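M152 protein (PDB 4G59) probably lets murine cytomegalovirus evade immune recognition, as an MHC class I-like membrane glycoprotein that keeps host MHC class I and NKG2D-ligand proteins off the cell surface. Local coordinates at residues I9-R14 and N180-E185; R14-Q19 and K174-D179; V205-N210 and S254-Y259. All blocks are in the same frame, centred on the assembly; numbering follows the deposited sequence.

From the N terminus, strand 5-11 joins the immunoglobulin-like sheet beside strand 258-264 before the chain enters the MHC-like platform. Contact 1 closes the long excursion through that platform, bringing 9-14 back to the loop that follows helix 161-178. Contact 2 sits one step further in: 14-19 meets the end of the same helix, so its smaller loop falls wholly within the larger one, and R14 serves both. Contact 3 comes later and crosses neither, closing a shorter loop without helix between 205-210 and 254-259. It touches both others, through F10 and Y259 and through D179 and T256. Contacts 1 and 2 join the platform helix's end to the N-terminal segment; contact 3 packs two loops of the immunoglobulin-like domain beside them.

Contact 1 of 3, residues I9-R14 and N180-E185; sequences IFEDER and NPRHNE
Where the edge strand 5-11 of the immunoglobulin-like sheet runs beside the loop leading from helix 161-178 into strand 185-191, I9, E11 and R14 close on P181 and R182. The place is a junction between the MHC-like platform and the immunoglobulin-like domain, to which the N-terminal strand also belongs, and most of it lies at the surface. I9 supplies the apolar part. With its CG2 anti to the backbone N (chi1 -65° for CG1), that methyl reaches the proline ring, I9 CG2 lying 3.9 Å from P181 CB. The other branch continues outward, and I9 CD1 meets R182 CG at 3.7 Å while also covering one face of the guanidinium, toward its rim. R182 thus lies with its flat end over the isoleucine and its edge turned to E11. There a single nitrogen serves both carboxylate oxygens: R182 NH1 is 3.3 Å from E11 OE2, and OE1 is almost as near. Both hydrogen bonds are weak, and the two planes are turned 49° from each other, so the salt bridge rests more on charge than on a flat, paired fit. R14 comes from the other side of E11 in a long ion pair, placing the carboxylate between two arginines, where it would tend to stay ionised. The same arginine approaches P181 from the opposite direction, its NH2 3.3 Å from P181 CD. P181 also packs on W258 of the neighbouring strand and sends its carbonyl O to the hydroxyl of Y186. Within the loop N180 forms an Asx turn, its OD1 accepting from R182 N at 2.8 Å, with an N-H...O angle of 147°.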
loop_
_atom_site.group_PDB
_atom_site.type_symbol
_atom_site.label_atom_id
_atom_site.label_comp_id
_atom_site.label_asym_id
_atom_site.label_seq_id
_atom_site.Cartn_x
_atom_site.Cartn_y
_atom_site.Cartn_z
ATOM N N ILE B 9 -22.565 -17.182 6.085
ATOM C CA ILE B 9 -22.820 -15.755 5.998
ATOM C C ILE B 9 -23.765 -15.282 7.100
ATOM O O ILE B 9 -24.829 -15.858 7.290
ATOM C CB ILE B 9 -23.344 -15.396 4.611
ATOM C CG1 ILE B 9 -22.244 -15.666 3.600
ATOM C CG2 ILE B 9 -23.775 -13.929 4.552
ATOM C CD1 ILE B 9 -22.715 -15.690 2.171
ATOM N N PHE B 10 -23.371 -14.245 7.830
ATOM C CA PHE B 10 -24.174 -13.758 8.946
ATOM C C PHE B 10 -24.649 -12.344 8.669
ATOM O O PHE B 10 -23.851 -11.437 8.453
ATOM C CB PHE B 10 -23.380 -13.821 10.259
ATOM C CG PHE B 10 -22.883 -15.204 10.593
ATOM C CD1 PHE B 10 -23.689 -16.102 11.290
ATOM C CD2 PHE B 10 -21.624 -15.623 10.190
ATOM C CE1 PHE B 10 -23.235 -17.393 11.588
ATOM C CE2 PHE B 10 -21.168 -16.903 10.492
ATOM C CZ PHE B 10 -21.979 -17.784 11.191
ATOM N N GLU B 11 -25.957 -12.173 8.639
ATOM C CA GLU B 11 -26.533 -10.868 8.416
ATOM C C GLU B 11 -27.475 -10.575 9.554
ATOM O O GLU B 11 -28.322 -11.386 9.876
ATOM C CB GLU B 11 -27.289 -10.847 7.092
ATOM C CG GLU B 11 -26.494 -11.407 5.942
ATOM C CD GLU B 11 -27.351 -11.848 4.788
ATOM O OE1 GLU B 11 -27.345 -11.175 3.743
ATOM O OE2 GLU B 11 -28.012 -12.891 4.916
ATOM N N ASP B 12 -27.341 -9.411 10.163
ATOM C CA ASP B 12 -28.276 -9.040 11.200
ATOM C C ASP B 12 -29.158 -7.962 10.623
ATOM O O ASP B 12 -30.251 -8.240 10.148
ATOM C CB ASP B 12 -27.548 -8.515 12.435
ATOM C CG ASP B 12 -28.500 -8.042 13.514
ATOM O OD1 ASP B 12 -29.647 -8.525 13.548
ATOM O OD2 ASP B 12 -28.102 -7.190 14.331
ATOM N N GLU B 13 -28.669 -6.735 10.642
ATOM C CA GLU B 13 -29.405 -5.627 10.078
ATOM C C GLU B 13 -28.490 -4.904 9.113
ATOM O O GLU B 13 -27.380 -4.545 9.480
ATOM C CB GLU B 13 -29.858 -4.688 11.198
ATOM C CG GLU B 13 -31.291 -4.219 11.074
ATOM C CD GLU B 13 -31.812 -3.527 12.316
ATOM O OE1 GLU B 13 -31.004 -3.116 13.163
ATOM O OE2 GLU B 13 -33.039 -3.395 12.445
ATOM N N ARG B 14 -28.937 -4.675 7.887
ATOM C CA ARG B 14 -28.111 -3.916 6.949
ATOM C C ARG B 14 -27.822 -2.517 7.494
ATOM O O ARG B 14 -28.739 -1.822 7.947
ATOM C CB ARG B 14 -28.759 -3.830 5.558
ATOM C CG ARG B 14 -28.465 -5.021 4.646
ATOM C CD ARG B 14 -26.969 -5.159 4.311
ATOM N NE ARG B 14 -26.671 -6.474 3.739
ATOM C CZ ARG B 14 -26.407 -6.701 2.455
ATOM N NH1 ARG B 14 -26.374 -5.698 1.590
ATOM N NH2 ARG B 14 -26.159 -7.929 2.033
ATOM N N ASN B 180 -23.763 -7.661 -1.982
ATOM C CA ASN B 180 -24.368 -8.931 -1.702
ATOM C C ASN B 180 -23.264 -9.939 -1.442
ATOM O O ASN B 180 -22.579 -10.346 -2.370
ATOM C CB ASN B 180 -25.204 -9.357 -2.903
ATOM C CG ASN B 180 -25.940 -10.654 -2.666
ATOM O OD1 ASN B 180 -25.493 -11.519 -1.897
ATOM N ND2 ASN B 180 -27.077 -10.804 -3.328
ATOM N N PRO B 181 -23.128 -10.384 -0.183
ATOM C CA PRO B 181 -22.058 -11.304 0.231
ATOM C C PRO B 181 -22.050 -12.582 -0.603
ATOM O O PRO B 181 -21.005 -13.225 -0.699
ATOM C CB PRO B 181 -22.435 -11.682 1.674
ATOM C CG PRO B 181 -23.541 -10.769 2.085
ATOM C CD PRO B 181 -24.180 -10.238 0.839
ATOM N N ARG B 182 -23.205 -12.960 -1.161
ATOM C CA ARG B 182 -23.294 -14.197 -1.938
ATOM C C ARG B 182 -22.780 -14.008 -3.355
ATOM O O ARG B 182 -22.545 -14.986 -4.049
ATOM C CB ARG B 182 -24.724 -14.783 -1.925
ATOM C CG ARG B 182 -25.214 -15.021 -0.501
ATOM C CD ARG B 182 -26.619 -15.594 -0.375
ATOM N NE ARG B 182 -26.782 -16.083 0.997
ATOM C CZ ARG B 182 -27.005 -15.298 2.045
ATOM N NH1 ARG B 182 -27.120 -13.977 1.888
ATOM N NH2 ARG B 182 -27.115 -15.837 3.250
ATOM N N HIS B 183 -22.574 -12.763 -3.772
ATOM C CA HIS B 183 -22.071 -12.524 -5.122
ATOM C C HIS B 183 -20.546 -12.535 -5.173
ATOM O O HIS B 183 -19.957 -12.586 -6.249
ATOM C CB HIS B 183 -22.623 -11.222 -5.707
ATOM C CG HIS B 183 -24.087 -11.265 -5.999
ATOM N ND1 HIS B 183 -24.674 -10.501 -6.982
ATOM C CD2 HIS B 183 -25.088 -11.979 -5.429
ATOM C CE1 HIS B 183 -25.976 -10.737 -7.004
ATOM N NE2 HIS B 183 -26.250 -11.628 -6.068
ATOM N N ASN B 184 -19.909 -12.490 -4.007
ATOM C CA ASN B 184 -18.465 -12.455 -3.948
ATOM C C ASN B 184 -17.897 -13.870 -4.060
ATOM O O ASN B 184 -18.608 -14.847 -3.820
ATOM C CB ASN B 184 -18.042 -11.808 -2.632
ATOM C CG ASN B 184 -18.597 -10.377 -2.455
ATOM O OD1 ASN B 184 -18.859 -9.670 -3.426
ATOM N ND2 ASN B 184 -18.741 -9.958 -1.188
ATOM N N GLU B 185 -16.622 -13.995 -4.421
ATOM C CA GLU B 185 -16.002 -15.327 -4.475
ATOM C C GLU B 185 -14.977 -15.491 -3.354
ATOM O O GLU B 185 -14.100 -14.635 -3.170
ATOM C CB GLU B 185 -15.329 -15.582 -5.831
ATOM C CG GLU B 185 -14.409 -16.820 -5.895
ATOM C CD GLU B 185 -13.534 -16.843 -7.157
ATOM O OE1 GLU B 185 -14.074 -16.959 -8.281
ATOM O OE2 GLU B 185 -12.296 -16.743 -7.017
#

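Contact 2 of 3, residues R14-Q19 and K174-D179; sequences RVDICQ and KIVAMD
V176, near the end of helix 161-178, pushes one methyl into the angle between I17 and C18, and this is the close-packed half of the contact. V176 CG2 lies 3.8 Å from I17 CG1 and 3.9 Å from C18 SG. The isoleucine reaches it because CG1 stands between the backbone N and the carbonyl carbon (chi1 56°). C18 is tied to the helix a turn earlier by its disulfide to C172. On the solvent side things slacken: D16 merely grazes the valine, its OD1 4.4 Å from V176 CG2, and makes a weak bond to C18 N. At the other end R14 takes the backbone carbonyl of D179, just past the helix, R14 NH1 lying 2.8 Å from D179 O, in the guanidinium plane and with a fairly straight N-H. D179 OD2 instead lies over a guanidinium face, 3.2 Å from R14 NH1, attracted by charge alone with no N-H aimed at it. The carboxylate's hydrogen bonds come from T256 OG1 and W258 NE1. Buried between a positive charge and two donors, D179 is probably ionised, and R14 probably also balances the negative C-terminal end of the helix.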
loop_
_atom_site.group_PDB
_atom_site.type_symbol
_atom_site.label_atom_id
_atom_site.label_comp_id
_atom_site.label_asym_id
_atom_site.label_seq_id
_atom_site.Cartn_x
_atom_site.Cartn_y
_atom_site.Cartn_z
ATOM N N ARG B 14 -28.937 -4.675 7.887
ATOM C CA ARG B 14 -28.111 -3.916 6.949
ATOM C C ARG B 14 -27.822 -2.517 7.494
ATOM O O ARG B 14 -28.739 -1.822 7.947
ATOM C CB ARG B 14 -28.759 -3.830 5.558
ATOM C CG ARG B 14 -28.465 -5.021 4.646
ATOM C CD ARG B 14 -26.969 -5.159 4.311
ATOM N NE ARG B 14 -26.671 -6.474 3.739
ATOM C CZ ARG B 14 -26.407 -6.701 2.455
ATOM N NH1 ARG B 14 -26.374 -5.698 1.590
ATOM N NH2 ARG B 14 -26.159 -7.929 2.033
ATOM N N VAL B 15 -26.549 -2.119 7.479
ATOM C CA VAL B 15 -26.162 -0.762 7.872
ATOM C C VAL B 15 -26.104 0.153 6.653
ATOM O O VAL B 15 -25.442 -0.153 5.658
ATOM C CB VAL B 15 -24.802 -0.730 8.567
ATOM C CG1 VAL B 15 -24.464 0.695 8.983
ATOM C CG2 VAL B 15 -24.770 -1.676 9.773
ATOM N N ASP B 16 -26.817 1.268 6.715
ATOM C CA ASP B 16 -26.776 2.238 5.637
ATOM C C ASP B 16 -25.593 3.170 5.880
ATOM O O ASP B 16 -25.609 3.971 6.800
ATOM C CB ASP B 16 -28.076 3.037 5.596
ATOM C CG ASP B 16 -28.093 4.076 4.483
ATOM O OD1 ASP B 16 -27.392 3.897 3.449
ATOM O OD2 ASP B 16 -28.829 5.067 4.645
ATOM N N ILE B 17 -24.569 3.061 5.048
ATOM C CA ILE B 17 -23.342 3.824 5.243
ATOM C C ILE B 17 -23.310 5.141 4.479
ATOM O O ILE B 17 -22.293 5.813 4.465
ATOM C CB ILE B 17 -22.152 3.021 4.764
ATOM C CG1 ILE B 17 -22.372 2.622 3.308
ATOM C CG2 ILE B 17 -21.971 1.772 5.634
ATOM C CD1 ILE B 17 -21.128 2.176 2.642
ATOM N N CYS B 18 -24.413 5.507 3.841
ATOM C CA CYS B 18 -24.425 6.665 2.948
ATOM C C CYS B 18 -24.883 7.964 3.588
ATOM O O CYS B 18 -24.938 9.003 2.919
ATOM C CB CYS B 18 -25.267 6.369 1.714
ATOM S SG CYS B 18 -24.506 5.149 0.660
ATOM N N GLN B 19 -25.204 7.920 4.877
ATOM C CA GLN B 19 -25.519 9.155 5.595
ATOM C C GLN B 19 -24.270 9.838 6.108
ATOM O O GLN B 19 -23.240 9.181 6.334
ATOM C CB GLN B 19 -26.457 8.896 6.769
ATOM C CG GLN B 19 -27.915 9.041 6.410
ATOM C CD GLN B 19 -28.543 7.726 6.071
ATOM O OE1 GLN B 19 -28.710 6.868 6.939
ATOM N NE2 GLN B 19 -28.890 7.543 4.800
ATOM N N LYS B 174 -25.398 3.207 -5.008
ATOM C CA LYS B 174 -25.115 2.129 -5.967
ATOM C C LYS B 174 -24.296 1.008 -5.305
ATOM O O LYS B 174 -24.582 -0.187 -5.480
ATOM C CB LYS B 174 -24.399 2.676 -7.212
ATOM C CG LYS B 174 -24.039 1.629 -8.250
ATOM C CD LYS B 174 -25.288 1.050 -8.906
ATOM C CE LYS B 174 -24.927 0.104 -10.039
ATOM N NZ LYS B 174 -26.152 -0.390 -10.736
ATOM N N ILE B 175 -23.321 1.414 -4.490
ATOM C CA ILE B 175 -22.469 0.470 -3.759
ATOM C C ILE B 175 -23.262 -0.362 -2.753
ATOM O O ILE B 175 -23.158 -1.603 -2.726
ATOM C CB ILE B 175 -21.393 1.202 -2.988
ATOM C CG1 ILE B 175 -20.388 1.863 -3.942
ATOM C CG2 ILE B 175 -20.690 0.258 -2.030
ATOM C CD1 ILE B 175 -19.441 2.905 -3.189
ATOM N N VAL B 176 -24.029 0.332 -1.911
ATOM C CA VAL B 176 -24.966 -0.301 -0.990
ATOM C C VAL B 176 -25.880 -1.259 -1.751
ATOM O O VAL B 176 -26.089 -2.385 -1.317
ATOM C CB VAL B 176 -25.779 0.770 -0.240
ATOM C CG1 VAL B 176 -27.112 0.224 0.243
ATOM C CG2 VAL B 176 -24.979 1.285 0.919
ATOM N N ALA B 177 -26.371 -0.817 -2.914
ATOM C CA ALA B 177 -27.302 -1.605 -3.747
ATOM C C ALA B 177 -26.714 -2.879 -4.332
ATOM O O ALA B 177 -27.448 -3.834 -4.577
ATOM C CB ALA B 177 -27.899 -0.738 -4.907
ATOM N N MET B 178 -25.410 -2.886 -4.607
ATOM C CA MET B 178 -24.816 -4.045 -5.287
ATOM C C MET B 178 -24.286 -5.006 -4.266
ATOM O O MET B 178 -23.952 -6.140 -4.594
ATOM C CB MET B 178 -23.648 -3.647 -6.186
ATOM C CG MET B 178 -23.957 -2.683 -7.291
ATOM S SD MET B 178 -22.584 -2.596 -8.454
ATOM C CE MET B 178 -21.172 -2.662 -7.360
ATOM N N ASP B 179 -24.184 -4.535 -3.028
ATOM C CA ASP B 179 -23.501 -5.282 -1.983
ATOM C C ASP B 179 -24.276 -6.522 -1.559
ATOM O O ASP B 179 -25.283 -6.452 -0.856
ATOM C CB ASP B 179 -23.219 -4.380 -0.774
ATOM C CG ASP B 179 -22.838 -5.157 0.466
ATOM O OD1 ASP B 179 -22.057 -6.125 0.370
ATOM O OD2 ASP B 179 -23.324 -4.776 1.544
#

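Contact 3 of 3, residues V205-N210 and S254-Y259; sequences VPLAYN and SPTGWY. With NAG (2-acetamido-2-deoxy-beta-D-glucopyranose), chain F.
L207, A208 and Y209 lie along the turn S254-G257 and the start of strand 258-264, and what passes between the two segments is packing, with no hydrogen bond across. In the apolar group, L207 CD1 meets T256 CG2 at 3.8 Å, the two side chains at roughly right angles, while L207 CB rests on P255 CD. The proline ring also reaches the backbone of A208, with P255 CG 3.7 Å from A208 O. The aromatic pair meets through Y209 CE1 and W258 CZ2, 3.7 Å apart, the indole carbon lying at the tyrosine's edge. Each ring has an aliphatic neighbour from its own segment over one face: L207 CB above Y209, S254 CB above W258.

Polar bonds serve to shape each segment. The hydroxyl of Y209 donates to V205 O at 2.6 Å, and the same carbonyl takes L207 N across an inverse gamma turn at P206, so the tyrosine's far end is pinned. S254 OG, anti to its own N (chi1 165°), donates to T256 OG1 at 2.8 Å, and T256 OG1 and W258 NE1 both turn to the carboxylate of D179. The covalent link is the N-glycan: N210 ND2 is bonded to NAG C1, and the acetyl C8 comes within 4.0 Å of A208 O. Lying between strands 196-203 and 210-213, and between 250-253 and 258-264, the segments correspond to the BC and FG loops of an immunoglobulin-like fold, packed against each other, with L207 also touching I175 of helix 161-178.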
loop_
_atom_site.group_PDB
_atom_site.type_symbol
_atom_site.label_atom_id
_atom_site.label_comp_id
_atom_site.label_asym_id
_atom_site.label_seq_id
_atom_site.Cartn_x
_atom_site.Cartn_y
_atom_site.Cartn_z
ATOM N N VAL B 205 -17.486 -4.720 -5.263
ATOM C CA VAL B 205 -18.174 -3.778 -4.404
ATOM C C VAL B 205 -17.159 -3.163 -3.448
ATOM O O VAL B 205 -16.710 -3.817 -2.510
ATOM C CB VAL B 205 -19.272 -4.485 -3.622
ATOM C CG1 VAL B 205 -19.915 -3.540 -2.597
ATOM C CG2 VAL B 205 -20.312 -5.015 -4.588
ATOM N N PRO B 206 -16.791 -1.898 -3.694
ATOM C CA PRO B 206 -15.686 -1.270 -2.958
ATOM C C PRO B 206 -16.022 -0.845 -1.531
ATOM O O PRO B 206 -16.101 0.360 -1.238
ATOM C CB PRO B 206 -15.365 -0.024 -3.802
ATOM C CG PRO B 206 -16.699 0.302 -4.538
ATOM C CD PRO B 206 -17.280 -1.063 -4.820
ATOM N N LEU B 207 -16.157 -1.802 -0.628
ATOM C CA LEU B 207 -16.359 -1.448 0.780
ATOM C C LEU B 207 -15.079 -1.627 1.593
ATOM O O LEU B 207 -14.166 -2.368 1.193
ATOM C CB LEU B 207 -17.506 -2.261 1.390
ATOM C CG LEU B 207 -18.888 -1.925 0.839
ATOM C CD1 LEU B 207 -19.904 -3.030 1.124
ATOM C CD2 LEU B 207 -19.345 -0.568 1.424
ATOM N N ALA B 208 -15.001 -0.938 2.731
ATOM C CA ALA B 208 -13.840 -1.104 3.608
ATOM C C ALA B 208 -13.951 -2.384 4.421
ATOM O O ALA B 208 -14.225 -2.351 5.609
ATOM C CB ALA B 208 -13.651 0.091 4.517
ATOM N N TYR B 209 -13.732 -3.515 3.770
ATOM C CA TYR B 209 -13.850 -4.794 4.438
ATOM C C TYR B 209 -12.737 -4.989 5.448
ATOM O O TYR B 209 -11.632 -4.459 5.309
ATOM C CB TYR B 209 -13.789 -5.936 3.424
ATOM C CG TYR B 209 -14.814 -5.859 2.313
ATOM C CD1 TYR B 209 -16.115 -6.311 2.497
ATOM C CD2 TYR B 209 -14.463 -5.372 1.062
ATOM C CE1 TYR B 209 -17.048 -6.257 1.453
ATOM C CE2 TYR B 209 -15.375 -5.313 0.026
ATOM C CZ TYR B 209 -16.658 -5.744 0.225
ATOM O OH TYR B 209 -17.541 -5.669 -0.830
ATOM N N ASN B 210 -13.047 -5.755 6.485
ATOM C CA ASN B 210 -12.059 -6.118 7.479
ATOM C C ASN B 210 -11.942 -7.632 7.535
ATOM O O ASN B 210 -12.934 -8.334 7.734
ATOM C CB ASN B 210 -12.446 -5.564 8.851
ATOM C CG ASN B 210 -11.433 -5.909 9.925
ATOM O OD1 ASN B 210 -10.426 -6.563 9.656
ATOM N ND2 ASN B 210 -11.696 -5.468 11.149
ATOM N N SER B 254 -18.121 -6.576 6.781
ATOM C CA SER B 254 -18.460 -5.461 5.910
ATOM C C SER B 254 -19.143 -4.368 6.718
ATOM O O SER B 254 -19.915 -4.657 7.635
ATOM C CB SER B 254 -19.409 -5.947 4.821
ATOM O OG SER B 254 -20.031 -4.852 4.178
ATOM N N PRO B 255 -18.847 -3.105 6.397
ATOM C CA PRO B 255 -19.467 -2.022 7.164
ATOM C C PRO B 255 -20.985 -2.035 6.993
ATOM O O PRO B 255 -21.681 -1.444 7.811
ATOM C CB PRO B 255 -18.881 -0.743 6.530
ATOM C CG PRO B 255 -17.689 -1.194 5.727
ATOM C CD PRO B 255 -17.887 -2.625 5.378
ATOM N N THR B 256 -21.489 -2.696 5.953
ATOM C CA THR B 256 -22.936 -2.767 5.762
ATOM C C THR B 256 -23.612 -3.763 6.701
ATOM O O THR B 256 -24.840 -3.886 6.694
ATOM C CB THR B 256 -23.309 -3.071 4.325
ATOM O OG1 THR B 256 -22.790 -4.357 3.973
ATOM C CG2 THR B 256 -22.725 -2.034 3.427
ATOM N N GLY B 257 -22.827 -4.472 7.507
ATOM C CA GLY B 257 -23.406 -5.201 8.625
ATOM C C GLY B 257 -23.462 -6.708 8.526
ATOM O O GLY B 257 -23.903 -7.381 9.454
ATOM N N TRP B 258 -23.016 -7.246 7.405
ATOM C CA TRP B 258 -22.865 -8.678 7.285
ATOM C C TRP B 258 -21.415 -9.096 7.533
ATOM O O TRP B 258 -20.503 -8.279 7.394
ATOM C CB TRP B 258 -23.334 -9.129 5.907
ATOM C CG TRP B 258 -22.514 -8.606 4.758
ATOM C CD1 TRP B 258 -22.788 -7.511 3.981
ATOM C CD2 TRP B 258 -21.302 -9.181 4.232
ATOM N NE1 TRP B 258 -21.821 -7.377 3.012
ATOM C CE2 TRP B 258 -20.903 -8.388 3.140
ATOM C CE3 TRP B 258 -20.528 -10.295 4.580
ATOM C CZ2 TRP B 258 -19.749 -8.667 2.395
ATOM C CZ3 TRP B 258 -19.380 -10.574 3.838
ATOM C CH2 TRP B 258 -19.004 -9.765 2.757
ATOM N N TYR B 259 -21.199 -10.357 7.922
ATOM C CA TYR B 259 -19.853 -10.912 7.940
ATOM C C TYR B 259 -19.898 -12.363 7.524
ATOM O O TYR B 259 -20.930 -13.022 7.685
ATOM C CB TYR B 259 -19.175 -10.735 9.298
ATOM C CG TYR B 259 -19.798 -11.487 10.447
ATOM C CD1 TYR B 259 -19.350 -12.756 10.800
ATOM C CD2 TYR B 259 -20.811 -10.915 11.206
ATOM C CE1 TYR B 259 -19.905 -13.440 11.872
ATOM C CE2 TYR B 259 -21.374 -11.593 12.276
ATOM C CZ TYR B 259 -20.919 -12.852 12.602
ATOM O OH TYR B 259 -21.486 -13.516 13.664
HETATM C C1 NAG F . -11.034 -4.585 11.998
HETATM C C2 NAG F . -12.111 -3.579 12.386
HETATM C C3 NAG F . -11.518 -2.565 13.351
HETATM C C4 NAG F . -10.972 -3.329 14.543
HETATM C C5 NAG F . -9.924 -4.311 14.037
HETATM C C6 NAG F . -9.278 -5.068 15.190
HETATM C C7 NAG F . -13.889 -3.062 10.820
HETATM C C8 NAG F . -14.304 -2.319 9.584
HETATM N N2 NAG F . -12.625 -2.912 11.207
HETATM O O3 NAG F . -12.516 -1.666 13.774
HETATM O O4 NAG F . -10.386 -2.433 15.458
HETATM O O5 NAG F . -10.557 -5.223 13.167
HETATM O O6 NAG F . -8.344 -5.993 14.680
HETATM O O7 NAG F . -14.696 -3.766 11.426
#